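Local coordinates for TPR repeat-containing protein (Cytophaga hutchinsonii, PDB 3U4T) that is of unknown function but, as a tetratricopeptide-repeat protein built of stacked helices, probably serves as a scaffold for binding other proteins, at residues N41-E49 with D76-K86. The protein carries 1 engineered substitution. Residues are numbered along the deposited sequence; the frame is centred on the assembly and turned at random.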
ATOM      1  N   ASN A  41       9.225  17.899 -17.239  1.00 25.32           N
ATOM      2  CA  ASN A  41       8.386  17.128 -16.326  1.00 30.07           C
ATOM      3  C   ASN A  41       8.475  15.641 -16.640  1.00 33.70           C
ATOM      4  O   ASN A  41       8.271  14.807 -15.765  1.00 39.42           O
ATOM      5  CB  ASN A  41       6.924  17.604 -16.359  1.00 29.10           C
ATOM      6  CG  ASN A  41       6.254  17.383 -17.704  1.00 42.66           C
ATOM      7  OD1 ASN A  41       6.888  17.469 -18.752  1.00 52.54           O
ATOM      8  ND2 ASN A  41       4.959  17.129 -17.677  1.00 36.30           N
ATOM      9  N   ARG A  42       8.800  15.312 -17.886  1.00 30.66           N
ATOM     10  CA  ARG A  42       8.920  13.922 -18.304  1.00 38.16           C
ATOM     11  C   ARG A  42      10.269  13.357 -17.884  1.00 23.45           C
ATOM     12  O   ARG A  42      10.362  12.214 -17.436  1.00 30.37           O
ATOM     13  CB  ARG A  42       8.743  13.812 -19.821  1.00 42.72           C
ATOM     14  CG  ARG A  42       7.313  14.060 -20.282  1.00 44.32           C
ATOM     15  CD  ARG A  42       7.165  13.913 -21.793  1.00 42.64           C
ATOM     16  NE  ARG A  42       5.771  14.022 -22.219  1.00 43.82           N
ATOM     17  CZ  ARG A  42       5.023  15.115 -22.092  1.00 51.05           C
ATOM     18  NH1 ARG A  42       5.526  16.216 -21.548  1.00 49.80           N
ATOM     19  NH2 ARG A  42       3.765  15.103 -22.508  1.00 50.41           N
ATOM     20  N   ARG A  43      11.315  14.167 -18.017  1.00 32.60           N
ATOM     21  CA  ARG A  43      12.643  13.716 -17.637  1.00 52.24           C
ATOM     22  C   ARG A  43      12.648  13.570 -16.126  1.00 54.17           C
ATOM     23  O   ARG A  43      13.277  12.668 -15.581  1.00 55.00           O
ATOM     24  CB  ARG A  43      13.705  14.727 -18.083  1.00 51.22           C
ATOM     25  CG  ARG A  43      15.125  14.163 -18.127  1.00 53.33           C
ATOM     26  CD  ARG A  43      16.080  15.105 -18.862  1.00 54.69           C
ATOM     27  NE  ARG A  43      16.405  16.301 -18.088  1.00 52.89           N
ATOM     28  CZ  ARG A  43      17.182  17.288 -18.526  1.00 55.08           C
ATOM     29  NH1 ARG A  43      17.718  17.236 -19.742  1.00 62.18           N
ATOM     30  NH2 ARG A  43      17.450  18.318 -17.739  1.00 48.88           N
ATOM     31  N   ALA A  44      11.928  14.457 -15.449  1.00 52.78           N
ATOM     32  CA  ALA A  44      11.854  14.405 -13.995  1.00 47.79           C
ATOM     33  C   ALA A  44      11.311  13.042 -13.569  1.00 41.03           C
ATOM     34  O   ALA A  44      11.886  12.383 -12.705  1.00 40.84           O
ATOM     35  CB  ALA A  44      10.962  15.515 -13.477  1.00 40.41           C
ATOM     36  N   VAL A  45      10.207  12.621 -14.179  1.00 35.98           N
ATOM     37  CA  VAL A  45       9.610  11.323 -13.870  1.00 31.31           C
ATOM     38  C   VAL A  45      10.586  10.196 -14.218  1.00 43.45           C
ATOM     39  O   VAL A  45      10.747   9.252 -13.446  1.00 42.40           O
ATOM     40  CB  VAL A  45       8.309  11.092 -14.650  1.00 33.68           C
ATOM     41  CG1 VAL A  45       7.852   9.653 -14.468  1.00 25.79           C
ATOM     42  CG2 VAL A  45       7.238  12.046 -14.162  1.00 46.88           C
ATOM     43  N   CYS A  46      11.229  10.280 -15.379  1.00 42.51           N
ATOM     44  CA  CYS A  46      12.182   9.243 -15.747  1.00 44.36           C
ATOM     45  C   CYS A  46      13.196   9.101 -14.597  1.00 45.97           C
ATOM     46  O   CYS A  46      13.330   8.023 -14.002  1.00 34.22           O
ATOM     47  CB  CYS A  46      12.881   9.598 -17.072  1.00 33.86           C
ATOM     48  SG  CYS A  46      11.773   9.532 -18.548  1.00 40.81           S
ATOM     49  N   TYR A  47      13.880  10.191 -14.259  1.00 49.33           N
ATOM     50  CA  TYR A  47      14.856  10.160 -13.173  1.00 46.65           C
ATOM     51  C   TYR A  47      14.252   9.601 -11.878  1.00 47.05           C
ATOM     52  O   TYR A  47      14.893   8.825 -11.161  1.00 49.31           O
ATOM     53  CB  TYR A  47      15.424  11.563 -12.924  1.00 40.45           C
ATOM     54  CG  TYR A  47      16.515  11.985 -13.893  1.00 51.18           C
ATOM     55  CD1 TYR A  47      17.651  11.195 -14.073  1.00 50.55           C
ATOM     56  CD2 TYR A  47      16.429  13.188 -14.605  1.00 43.92           C
ATOM     57  CE1 TYR A  47      18.672  11.586 -14.929  1.00 47.13           C
ATOM     58  CE2 TYR A  47      17.450  13.591 -15.468  1.00 42.88           C
ATOM     59  CZ  TYR A  47      18.568  12.783 -15.622  1.00 49.15           C
ATOM     60  OH  TYR A  47      19.585  13.170 -16.466  1.00 62.46           O
ATOM     61  N   TYR A  48      13.019   9.996 -11.578  1.00 34.19           N
ATOM     62  CA  TYR A  48      12.335   9.524 -10.373  1.00 36.31           C
ATOM     63  C   TYR A  48      12.152   8.001 -10.363  1.00 45.07           C
ATOM     64  O   TYR A  48      12.310   7.359  -9.322  1.00 44.41           O
ATOM     65  CB  TYR A  48      10.967  10.196 -10.256  1.00 39.23           C
ATOM     66  CG  TYR A  48      10.088   9.595  -9.191  1.00 28.79           C
ATOM     67  CD1 TYR A  48      10.223   9.969  -7.852  1.00 38.74           C
ATOM     68  CD2 TYR A  48       9.139   8.629  -9.516  1.00 30.09           C
ATOM     69  CE1 TYR A  48       9.434   9.396  -6.867  1.00 38.26           C
ATOM     70  CE2 TYR A  48       8.343   8.041  -8.537  1.00 39.50           C
ATOM     71  CZ  TYR A  48       8.496   8.427  -7.215  1.00 48.57           C
ATOM     72  OH  TYR A  48       7.720   7.835  -6.244  1.00 54.23           O
ATOM     73  N   GLU A  49      11.802   7.423 -11.513  1.00 44.25           N
ATOM     74  CA  GLU A  49      11.603   5.975 -11.600  1.00 51.60           C
ATOM     75  C   GLU A  49      12.953   5.250 -11.523  1.00 54.17           C
ATOM     76  O   GLU A  49      13.016   4.090 -11.127  1.00 45.96           O
ATOM     77  CB  GLU A  49      10.870   5.606 -12.896  1.00 55.51           C
ATOM     78  CG  GLU A  49       9.454   6.189 -13.036  1.00 56.72           C
ATOM     79  CD  GLU A  49       8.453   5.608 -12.053  1.00 54.27           C
ATOM     80  OE1 GLU A  49       8.743   4.549 -11.460  1.00 54.58           O
ATOM     81  OE2 GLU A  49       7.366   6.201 -11.883  1.00 56.01           O
ATOM     82  N   ASP A  76       1.644  16.519 -12.655  1.00 30.39           N
ATOM     83  CA  ASP A  76       2.892  17.214 -12.373  1.00 25.56           C
ATOM     84  C   ASP A  76       3.047  17.513 -10.888  1.00 33.77           C
ATOM     85  O   ASP A  76       4.135  17.339 -10.327  1.00 43.52           O
ATOM     86  CB  ASP A  76       2.957  18.506 -13.178  1.00 27.20           C
ATOM     87  CG  ASP A  76       2.663  18.278 -14.629  1.00 29.23           C
ATOM     88  OD1 ASP A  76       3.289  17.355 -15.211  1.00 24.91           O
ATOM     89  OD2 ASP A  76       1.816  19.016 -15.184  1.00 39.03           O
ATOM     90  N   PHE A  77       1.968  17.967 -10.251  1.00 18.14           N
ATOM     91  CA  PHE A  77       2.026  18.267  -8.817  1.00 31.50           C
ATOM     92  C   PHE A  77       2.256  16.962  -8.050  1.00 30.14           C
ATOM     93  O   PHE A  77       3.036  16.914  -7.086  1.00 26.36           O
ATOM     94  CB  PHE A  77       0.726  18.929  -8.357  1.00 32.08           C
ATOM     95  CG  PHE A  77       0.552  20.323  -8.863  1.00 33.81           C
ATOM     96  CD1 PHE A  77       1.055  21.407  -8.142  1.00 39.59           C
ATOM     97  CD2 PHE A  77      -0.066  20.557 -10.088  1.00 31.92           C
ATOM     98  CE1 PHE A  77       0.940  22.711  -8.637  1.00 33.45           C
ATOM     99  CE2 PHE A  77      -0.185  21.856 -10.595  1.00 39.23           C
ATOM    100  CZ  PHE A  77       0.321  22.931  -9.870  1.00 40.45           C
ATOM    101  N   GLU A  78       1.579  15.904  -8.492  1.00 40.59           N
ATOM    102  CA  GLU A  78       1.717  14.592  -7.862  1.00 42.95           C
ATOM    103  C   GLU A  78       3.179  14.160  -7.813  1.00 38.88           C
ATOM    104  O   GLU A  78       3.692  13.818  -6.749  1.00 36.83           O
ATOM    105  CB  GLU A  78       0.890  13.557  -8.621  1.00 43.53           C
ATOM    106  CG  GLU A  78       1.256  12.125  -8.328  1.00 47.62           C
ATOM    107  CD  GLU A  78       0.404  11.151  -9.112  1.00 48.24           C
ATOM    108  OE1 GLU A  78       0.060  11.451 -10.278  1.00 49.81           O
ATOM    109  OE2 GLU A  78       0.087  10.079  -8.566  1.00 47.66           O
ATOM    110  N   TYR A  79       3.851  14.189  -8.962  1.00 39.45           N
ATOM    111  CA  TYR A  79       5.252  13.802  -9.013  1.00 35.65           C
ATOM    112  C   TYR A  79       6.166  14.781  -8.288  1.00 37.49           C
ATOM    113  O   TYR A  79       7.246  14.408  -7.839  1.00 32.41           O
ATOM    114  CB  TYR A  79       5.706  13.613 -10.459  1.00 32.55           C
ATOM    115  CG  TYR A  79       5.303  12.258 -10.992  1.00 41.56           C
ATOM    116  CD1 TYR A  79       4.091  12.075 -11.651  1.00 38.69           C
ATOM    117  CD2 TYR A  79       6.074  11.133 -10.709  1.00 36.94           C
ATOM    118  CE1 TYR A  79       3.654  10.808 -12.000  1.00 48.90           C
ATOM    119  CE2 TYR A  79       5.647   9.865 -11.051  1.00 44.03           C
ATOM    120  CZ  TYR A  79       4.440   9.707 -11.689  1.00 51.71           C
ATOM    121  OH  TYR A  79       4.014   8.439 -11.976  1.00 55.66           O
ATOM    122  N   TYR A  80       5.733  16.028  -8.158  1.00 26.94           N
ATOM    123  CA  TYR A  80       6.549  16.999  -7.449  1.00 33.49           C
ATOM    124  C   TYR A  80       6.596  16.504  -6.014  1.00 36.88           C
ATOM    125  O   TYR A  80       7.668  16.424  -5.411  1.00 40.66           O
ATOM    126  CB  TYR A  80       5.927  18.394  -7.506  1.00 21.53           C
ATOM    127  CG  TYR A  80       6.846  19.486  -7.001  1.00 33.95           C
ATOM    128  CD1 TYR A  80       8.205  19.240  -6.791  1.00 25.15           C
ATOM    129  CD2 TYR A  80       6.368  20.775  -6.769  1.00 37.55           C
ATOM    130  CE1 TYR A  80       9.068  20.259  -6.361  1.00 26.07           C
ATOM    131  CE2 TYR A  80       7.217  21.794  -6.340  1.00 34.45           C
ATOM    132  CZ  TYR A  80       8.563  21.527  -6.138  1.00 29.14           C
ATOM    133  OH  TYR A  80       9.399  22.512  -5.684  1.00 23.51           O
ATOM    134  N   GLY A  81       5.422  16.152  -5.486  1.00 26.67           N
ATOM    135  CA  GLY A  81       5.322  15.640  -4.131  1.00 29.95           C
ATOM    136  C   GLY A  81       6.033  14.308  -3.950  1.00 32.77           C
ATOM    137  O   GLY A  81       6.727  14.097  -2.943  1.00 35.57           O
ATOM    138  N   LYS A  82       5.869  13.391  -4.901  1.00 32.00           N
ATOM    139  CA  LYS A  82       6.549  12.110  -4.778  1.00 34.81           C
ATOM    140  C   LYS A  82       8.053  12.362  -4.724  1.00 28.88           C
ATOM    141  O   LYS A  82       8.771  11.712  -3.967  1.00 25.55           O
ATOM    142  CB  LYS A  82       6.248  11.194  -5.962  1.00 33.18           C
ATOM    143  CG  LYS A  82       4.856  10.606  -5.997  1.00 35.10           C
ATOM    144  CD  LYS A  82       4.760   9.592  -7.131  1.00 48.07           C
ATOM    145  CE  LYS A  82       3.337   9.123  -7.361  1.00 63.25           C
ATOM    146  NZ  LYS A  82       2.719   8.575  -6.131  1.00 70.63           N
ATOM    147  N   ILE A  83       8.526  13.308  -5.534  1.00 17.98           N
ATOM    148  CA  ILE A  83       9.950  13.631  -5.557  1.00 25.38           C
ATOM    149  C   ILE A  83      10.408  14.291  -4.270  1.00 35.88           C
ATOM    150  O   ILE A  83      11.506  14.019  -3.798  1.00 44.82           O
ATOM    151  CB  ILE A  83      10.303  14.530  -6.759  1.00 27.39           C
ATOM    152  CG1 ILE A  83      10.078  13.753  -8.050  1.00 17.80           C
ATOM    153  CG2 ILE A  83      11.750  14.955  -6.693  1.00 28.82           C
ATOM    154  CD1 ILE A  83      10.130  14.613  -9.286  1.00 30.66           C
ATOM    155  N   LEU A  84       9.569  15.155  -3.701  1.00 35.24           N
ATOM    156  CA  LEU A  84       9.919  15.833  -2.449  1.00 31.30           C
ATOM    157  C   LEU A  84       9.902  14.835  -1.301  1.00 19.63           C
ATOM    158  O   LEU A  84      10.784  14.838  -0.440  1.00 28.94           O
ATOM    159  CB  LEU A  84       8.943  16.985  -2.156  1.00 27.35           C
ATOM    160  CG  LEU A  84       9.112  18.230  -3.042  1.00 19.36           C
ATOM    161  CD1 LEU A  84       7.911  19.138  -2.906  1.00 25.24           C
ATOM    162  CD2 LEU A  84      10.401  18.973  -2.668  1.00 28.82           C
HETATM  163  N   MSE A  85       8.906  13.960  -1.277  1.00 23.04           N
HETATM  164  CA  MSE A  85       8.866  12.987  -0.201  1.00 27.98           C
HETATM  165  C   MSE A  85      10.171  12.183  -0.208  1.00 31.74           C
HETATM  166  O   MSE A  85      10.759  11.948   0.845  1.00 36.31           O
HETATM  167  CB  MSE A  85       7.653  12.064  -0.347  1.00 31.66           C
HETATM  168  CG  MSE A  85       7.385  11.210   0.886  1.00 44.35           C
HETATM  169 SE   MSE A  85       6.946  12.242   2.448  0.73 35.19          SE
HETATM  170  CE  MSE A  85       5.030  12.444   2.091  1.00 18.58           C
ATOM    171  N   LYS A  86      10.647  11.780  -1.384  1.00 34.95           N
ATOM    172  CA  LYS A  86      11.898  11.016  -1.447  1.00 35.18           C
ATOM    173  C   LYS A  86      13.102  11.810  -0.952  1.00 33.50           C
ATOM    174  O   LYS A  86      14.073  11.233  -0.472  1.00 35.32           O
ATOM    175  CB  LYS A  86      12.180  10.533  -2.877  1.00 25.57           C
ATOM    176  CG  LYS A  86      11.338   9.350  -3.339  1.00 29.25           C
ATOM    177  CD  LYS A  86      11.610   8.131  -2.489  1.00 38.21           C
ATOM    178  CE  LYS A  86      10.929   6.890  -3.044  1.00 53.46           C
ATOM    179  NZ  LYS A  86       9.447   6.983  -2.994  1.00 56.79           N
TER
HETATM  180  O   HOH W   1       7.549   9.322  -3.717  1.00 36.85           O
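Tyr48 reaches across from helix 40-49 and sits as a knob among Tyr79, Lys82, Ile83 and Lys86 of helix 74-86. A chi1 of 170°, with CG anti to the backbone N, carries the ring toward helix 74-86. One flank of the ring, at CD1, lies 3.8 Å from CG1 of Ile83. The other, at CD2, is 4.0 Å from CE2 of Tyr79, which turns its edge to the Tyr48 face in an offset edge-to-face pair, planes at 82°. Farther out, CE1 and CZ rest against CB of Lys82, CE2 meets both CE2 of Tyr79 and CD of Lys82, and the hydroxyl comes 3.6 Å from CD of that same lysine, whose chain crosses the Tyr48 side chain at about a right angle. At the tip, OH hydrogen-bonds a water at 2.9 Å; this water also donates to the Lys82 carbonyl oxygen and accepts from NZ of Lys86, tying the knob to backbone and side chain alike.

Segments 41-49 and 76-86 run in roughly the same direction, their axes 38° apart, with helix 53-64 between them in sequence, stacked as in a tetratricopeptide-repeat solenoid. One turn back, Val45 lays CG2 over a face of Tyr79, 3.8 Å from the ring centroid, a CH-pi contact. Toward the N-terminal ends, ND2 of Asn41 donates a nearly straight hydrogen bond of 3.0 Å to Asp76 OD1, on its syn side but tilted from the carboxylate plane, while OD2 takes the backbone N-H of Lys73.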